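Local coordinates for beta-lactamase (PDB 4WHI), which is probably a penicillin-binding protein or beta-lactamase relative acting on beta-lactams or related peptides, its C-terminal domain having no established function, at residues D20-A33 with E90-R102. Numbering follows the deposited sequence.
Sequences DYVGVYANDYWGPA and EYYDADKLGTFTR
Arg102, the C-terminal residue, lays its extended chain alongside Tyr25, with CB over one face of the ring, 4.0 Å from its centroid. Beyond the ring the guanidinium grips the backbone of 20-33: NH1 and NH2 both donate to Asp20 O, at 2.7 Å and 2.9 Å, with that oxygen in the guanidinium plane, and NH1 adds a weak bond to Val22 O. Arginine suits this place because its aliphatic part packs on an aromatic face while its flat end can reach two backbone carbonyls at once. Tyr25 OH, above the guanidinium, donates to Tyr21 O, which fixes the ring beneath the arginine.

Further along, Asn27 ND2 spends both hydrogens on the other segment, bonding Leu97 O and Thr99 O, each at 2.9 Å and each from above the carbonyl plane. CG lies anti to the backbone N (chi1 -177°), which carries the amide over the centre of one face of Phe100. Asn27 OD1 turns back to accept from Trp30 N in an Asx motif, so one asparagine both braces its own turn and bonds segment 90-102.

Between these sites Ala26 and Thr101 form one antiparallel hydrogen-bonded pair, bonded in both directions. This single bridge, just past the end of strand 23-25, joins the two outermost strands of the antiparallel sheet, consistent with barrel-like closure.

Phe100, buried, packs CD2 against the small CB of Ala33, 3.7 Å away, and touches Leu89. The broad indole of Trp30 offers one face to the edge of Tyr92, planes at 57°, and the opposite face to Tyr29, while NE1 bonds Tyr92 O weakly; Leu97 CD1 lies over the Tyr29 ring. Asp93 OD1 accepts from Gly98 N, next to Leu97, while Asp85 pairs with Arg102 NE.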
loop_
_atom_site.group_PDB
_atom_site.type_symbol
_atom_site.label_atom_id
_atom_site.label_comp_id
_atom_site.label_asym_id
_atom_site.label_seq_id
_atom_site.Cartn_x
_atom_site.Cartn_y
_atom_site.Cartn_z
ATOM N N ASP A 20 -7.010 -7.761 -9.416
ATOM C CA ASP A 20 -6.263 -8.841 -8.759
ATOM C C ASP A 20 -5.853 -8.516 -7.329
ATOM O O ASP A 20 -5.711 -9.422 -6.512
ATOM C CB ASP A 20 -5.014 -9.216 -9.562
ATOM C CG ASP A 20 -5.320 -10.120 -10.729
ATOM O OD1 ASP A 20 -6.458 -10.640 -10.831
ATOM O OD2 ASP A 20 -4.403 -10.319 -11.550
ATOM N N TYR A 21 -5.669 -7.230 -7.035
ATOM C CA TYR A 21 -5.207 -6.796 -5.711
ATOM C C TYR A 21 -6.329 -6.563 -4.702
ATOM O O TYR A 21 -6.085 -6.499 -3.486
ATOM C CB TYR A 21 -4.379 -5.528 -5.852
ATOM C CG TYR A 21 -3.219 -5.658 -6.819
ATOM C CD1 TYR A 21 -2.088 -6.389 -6.487
ATOM C CD2 TYR A 21 -3.256 -5.041 -8.068
ATOM C CE1 TYR A 21 -1.021 -6.499 -7.368
ATOM C CE2 TYR A 21 -2.194 -5.146 -8.953
ATOM C CZ TYR A 21 -1.081 -5.873 -8.599
ATOM O OH TYR A 21 -0.028 -5.972 -9.479
ATOM N N VAL A 22 -7.552 -6.428 -5.195
ATOM C CA VAL A 22 -8.697 -6.068 -4.358
ATOM C C VAL A 22 -9.044 -7.202 -3.379
ATOM O O VAL A 22 -8.980 -8.382 -3.725
ATOM C CB VAL A 22 -9.896 -5.668 -5.249
ATOM C CG1 VAL A 22 -11.181 -5.513 -4.455
ATOM C CG2 VAL A 22 -9.574 -4.376 -5.993
ATOM N N GLY A 23 -9.372 -6.830 -2.148
ATOM C CA GLY A 23 -9.786 -7.791 -1.135
ATOM C C GLY A 23 -9.532 -7.333 0.282
ATOM O O GLY A 23 -9.004 -6.240 0.520
ATOM N N VAL A 24 -9.915 -8.189 1.223
ATOM C CA VAL A 24 -9.737 -7.935 2.641
ATOM C C VAL A 24 -8.656 -8.883 3.130
ATOM O O VAL A 24 -8.837 -10.104 3.137
ATOM C CB VAL A 24 -11.040 -8.148 3.428
ATOM C CG1 VAL A 24 -10.813 -7.912 4.915
ATOM C CG2 VAL A 24 -12.116 -7.211 2.906
ATOM N N TYR A 25 -7.531 -8.303 3.531
ATOM C CA TYR A 25 -6.369 -9.060 3.955
ATOM C C TYR A 25 -6.314 -9.066 5.483
ATOM O O TYR A 25 -6.100 -8.023 6.119
ATOM C CB TYR A 25 -5.105 -8.442 3.361
ATOM C CG TYR A 25 -5.040 -8.446 1.838
ATOM C CD1 TYR A 25 -5.792 -7.551 1.072
ATOM C CD2 TYR A 25 -4.214 -9.336 1.170
ATOM C CE1 TYR A 25 -5.718 -7.558 -0.319
ATOM C CE2 TYR A 25 -4.123 -9.340 -0.209
ATOM C CZ TYR A 25 -4.879 -8.457 -0.954
ATOM O OH TYR A 25 -4.780 -8.486 -2.333
ATOM N N ALA A 26 -6.531 -10.243 6.066
ATOM C CA ALA A 26 -6.670 -10.383 7.512
ATOM C C ALA A 26 -5.346 -10.285 8.259
ATOM O O ALA A 26 -4.287 -10.631 7.731
ATOM C CB ALA A 26 -7.344 -11.701 7.841
ATOM N N ASN A 27 -5.442 -9.813 9.499
ATOM C CA ASN A 27 -4.332 -9.771 10.441
ATOM C C ASN A 27 -4.907 -9.582 11.852
ATOM O O ASN A 27 -5.602 -8.598 12.108
ATOM C CB ASN A 27 -3.405 -8.609 10.065
ATOM C CG ASN A 27 -2.168 -8.519 10.944
ATOM O OD1 ASN A 27 -2.266 -8.328 12.151
ATOM N ND2 ASN A 27 -1.001 -8.601 10.331
ATOM N N ASP A 28 -4.617 -10.523 12.753
ATOM C CA ASP A 28 -5.148 -10.510 14.124
ATOM C C ASP A 28 -4.662 -9.312 14.944
ATOM O O ASP A 28 -5.376 -8.797 15.819
ATOM C CB ASP A 28 -4.729 -11.795 14.858
ATOM C CG ASP A 28 -5.303 -13.055 14.228
ATOM O OD1 ASP A 28 -6.381 -12.975 13.600
ATOM O OD2 ASP A 28 -4.680 -14.134 14.369
ATOM N N TYR A 29 -3.440 -8.877 14.665
ATOM C CA TYR A 29 -2.780 -7.853 15.468
ATOM C C TYR A 29 -3.191 -6.435 15.061
ATOM O O TYR A 29 -3.580 -5.628 15.915
ATOM C CB TYR A 29 -1.260 -8.027 15.367
ATOM C CG TYR A 29 -0.473 -7.197 16.353
ATOM C CD1 TYR A 29 -0.589 -7.417 17.721
ATOM C CD2 TYR A 29 0.388 -6.194 15.925
ATOM C CE1 TYR A 29 0.129 -6.662 18.635
ATOM C CE2 TYR A 29 1.110 -5.427 16.835
ATOM C CZ TYR A 29 0.978 -5.674 18.192
ATOM O OH TYR A 29 1.676 -4.923 19.107
ATOM N N TRP A 30 -3.105 -6.143 13.763
ATOM C CA TRP A 30 -3.418 -4.817 13.229
ATOM C C TRP A 30 -4.860 -4.692 12.728
ATOM O O TRP A 30 -5.315 -3.598 12.403
ATOM C CB TRP A 30 -2.463 -4.478 12.082
ATOM C CG TRP A 30 -1.023 -4.438 12.466
ATOM C CD1 TRP A 30 -0.042 -5.272 12.027
ATOM C CD2 TRP A 30 -0.392 -3.519 13.372
ATOM N NE1 TRP A 30 1.163 -4.932 12.593
ATOM C CE2 TRP A 30 0.979 -3.858 13.420
ATOM C CE3 TRP A 30 -0.851 -2.442 14.145
ATOM C CZ2 TRP A 30 1.891 -3.165 14.211
ATOM C CZ3 TRP A 30 0.065 -1.749 14.929
ATOM C CH2 TRP A 30 1.416 -2.114 14.955
ATOM N N GLY A 31 -5.582 -5.806 12.669
ATOM C CA GLY A 31 -6.889 -5.826 12.026
ATOM C C GLY A 31 -6.714 -5.903 10.521
ATOM O O GLY A 31 -5.590 -5.864 10.016
ATOM N N PRO A 32 -7.823 -6.012 9.783
ATOM C CA PRO A 32 -7.697 -6.232 8.343
ATOM C C PRO A 32 -7.216 -5.016 7.568
ATOM O O PRO A 32 -7.482 -3.885 7.966
ATOM C CB PRO A 32 -9.120 -6.593 7.921
ATOM C CG PRO A 32 -9.991 -5.934 8.932
ATOM C CD PRO A 32 -9.228 -6.010 10.225
ATOM N N ALA A 33 -6.513 -5.266 6.467
ATOM C CA ALA A 33 -6.190 -4.231 5.498
ATOM C C ALA A 33 -7.145 -4.441 4.340
ATOM O O ALA A 33 -7.149 -5.501 3.722
ATOM C CB ALA A 33 -4.759 -4.368 5.033
ATOM N N GLU A 90 5.256 -2.493 4.909
ATOM C CA GLU A 90 6.506 -2.275 5.631
ATOM C C GLU A 90 6.323 -1.421 6.890
ATOM O O GLU A 90 6.991 -1.661 7.897
ATOM C CB GLU A 90 7.594 -1.708 4.717
ATOM C CG GLU A 90 7.288 -0.361 4.092
ATOM C CD GLU A 90 8.525 0.345 3.547
ATOM O OE1 GLU A 90 9.661 -0.065 3.862
ATOM O OE2 GLU A 90 8.361 1.324 2.799
ATOM N N TYR A 91 5.396 -0.461 6.849
ATOM C CA TYR A 91 5.122 0.392 8.008
ATOM C C TYR A 91 4.809 -0.417 9.268
ATOM O O TYR A 91 5.179 -0.014 10.380
ATOM C CB TYR A 91 3.956 1.347 7.727
ATOM C CG TYR A 91 3.737 2.359 8.831
ATOM C CD1 TYR A 91 4.522 3.503 8.915
ATOM C CD2 TYR A 91 2.756 2.162 9.801
ATOM C CE1 TYR A 91 4.337 4.426 9.930
ATOM C CE2 TYR A 91 2.561 3.080 10.820
ATOM C CZ TYR A 91 3.355 4.210 10.882
ATOM O OH TYR A 91 3.165 5.131 11.885
ATOM N N TYR A 92 4.127 -1.547 9.082
ATOM C CA TYR A 92 3.619 -2.358 10.187
ATOM C C TYR A 92 4.421 -3.628 10.436
ATOM O O TYR A 92 3.975 -4.499 11.191
ATOM C CB TYR A 92 2.175 -2.759 9.900
ATOM C CG TYR A 92 1.209 -1.615 9.941
ATOM C CD1 TYR A 92 0.773 -1.093 11.154
ATOM C CD2 TYR A 92 0.720 -1.059 8.776
ATOM C CE1 TYR A 92 -0.122 -0.040 11.198
ATOM C CE2 TYR A 92 -0.171 -0.003 8.805
ATOM C CZ TYR A 92 -0.592 0.500 10.020
ATOM O OH TYR A 92 -1.481 1.546 10.042
ATOM N N ASP A 93 5.597 -3.740 9.830
ATOM C CA ASP A 93 6.315 -5.012 9.814
ATOM C C ASP A 93 7.585 -5.025 10.671
ATOM O O ASP A 93 8.419 -5.920 10.518
ATOM C CB ASP A 93 6.660 -5.389 8.367
ATOM C CG ASP A 93 6.766 -6.898 8.153
ATOM O OD1 ASP A 93 6.127 -7.666 8.900
ATOM O OD2 ASP A 93 7.473 -7.321 7.219
ATOM N N ALA A 94 7.712 -4.068 11.591
ATOM C CA ALA A 94 8.921 -3.939 12.413
ATOM C C ALA A 94 9.193 -5.192 13.259
ATOM O O ALA A 94 10.351 -5.583 13.448
ATOM C CB ALA A 94 8.827 -2.706 13.299
ATOM N N ASP A 95 8.123 -5.812 13.756
ATOM C CA ASP A 95 8.214 -7.064 14.512
ATOM C C ASP A 95 7.718 -8.262 13.687
ATOM O O ASP A 95 7.322 -9.291 14.246
ATOM C CB ASP A 95 7.421 -6.943 15.818
ATOM C CG ASP A 95 8.021 -5.928 16.772
ATOM O OD1 ASP A 95 9.147 -6.163 17.261
ATOM O OD2 ASP A 95 7.369 -4.897 17.036
ATOM N N LYS A 96 7.764 -8.125 12.359
ATOM C CA LYS A 96 7.329 -9.164 11.412
ATOM C C LYS A 96 5.844 -9.543 11.532
ATOM O O LYS A 96 5.444 -10.658 11.180
ATOM C CB LYS A 96 8.241 -10.408 11.488
ATOM C CG LYS A 96 9.641 -10.176 10.927
ATOM C CD LYS A 96 9.627 -10.085 9.399
ATOM C CE LYS A 96 10.808 -9.292 8.845
ATOM N NZ LYS A 96 10.529 -8.727 7.501
ATOM N N LEU A 97 5.026 -8.592 11.992
ATOM C CA LEU A 97 3.578 -8.780 12.075
ATOM C C LEU A 97 2.865 -7.970 10.985
ATOM O O LEU A 97 1.675 -7.689 11.099
ATOM C CB LEU A 97 3.072 -8.365 13.462
ATOM C CG LEU A 97 3.626 -9.143 14.664
ATOM C CD1 LEU A 97 3.238 -8.467 15.971
ATOM C CD2 LEU A 97 3.161 -10.592 14.651
ATOM N N GLY A 98 3.593 -7.619 9.924
ATOM C CA GLY A 98 3.093 -6.717 8.884
ATOM C C GLY A 98 2.639 -7.403 7.607
ATOM O O GLY A 98 2.505 -6.756 6.561
ATOM N N THR A 99 2.408 -8.709 7.678
ATOM C CA THR A 99 1.804 -9.423 6.569
ATOM C C THR A 99 0.322 -9.642 6.845
ATOM O O THR A 99 -0.078 -10.052 7.937
ATOM C CB THR A 99 2.521 -10.752 6.282
ATOM O OG1 THR A 99 3.901 -10.476 6.018
ATOM C CG2 THR A 99 1.907 -11.450 5.072
ATOM N N PHE A 100 -0.477 -9.336 5.831
ATOM C CA PHE A 100 -1.920 -9.421 5.892
ATOM C C PHE A 100 -2.328 -10.421 4.814
ATOM O O PHE A 100 -1.785 -10.382 3.706
ATOM C CB PHE A 100 -2.537 -8.047 5.615
ATOM C CG PHE A 100 -2.133 -6.977 6.600
ATOM C CD1 PHE A 100 -0.842 -6.462 6.606
ATOM C CD2 PHE A 100 -3.054 -6.461 7.498
ATOM C CE1 PHE A 100 -0.472 -5.474 7.504
ATOM C CE2 PHE A 100 -2.692 -5.469 8.395
ATOM C CZ PHE A 100 -1.400 -4.982 8.406
ATOM N N THR A 101 -3.269 -11.310 5.131
ATOM C CA THR A 101 -3.600 -12.442 4.249
ATOM C C THR A 101 -5.089 -12.527 3.928
ATOM O O THR A 101 -5.922 -12.588 4.832
ATOM C CB THR A 101 -3.142 -13.768 4.882
ATOM O OG1 THR A 101 -1.760 -13.670 5.225
ATOM C CG2 THR A 101 -3.325 -14.940 3.919
ATOM N N ARG A 102 -5.427 -12.542 2.641
ATOM C CA ARG A 102 -6.836 -12.592 2.228
ATOM C C ARG A 102 -7.283 -14.030 2.031
ATOM O O ARG A 102 -6.458 -14.943 2.033
ATOM C CB ARG A 102 -7.094 -11.769 0.957
ATOM C CG ARG A 102 -6.429 -12.299 -0.294
ATOM C CD ARG A 102 -6.839 -11.523 -1.536
ATOM N NE ARG A 102 -5.981 -11.894 -2.654
ATOM C CZ ARG A 102 -5.917 -11.255 -3.821
ATOM N NH1 ARG A 102 -6.682 -10.196 -4.064
ATOM N NH2 ARG A 102 -5.082 -11.691 -4.757
ATOM O OXT ARG A 102 -8.478 -14.295 1.879
HETATM O O HOH W 1 -1.627 -12.599 7.886
#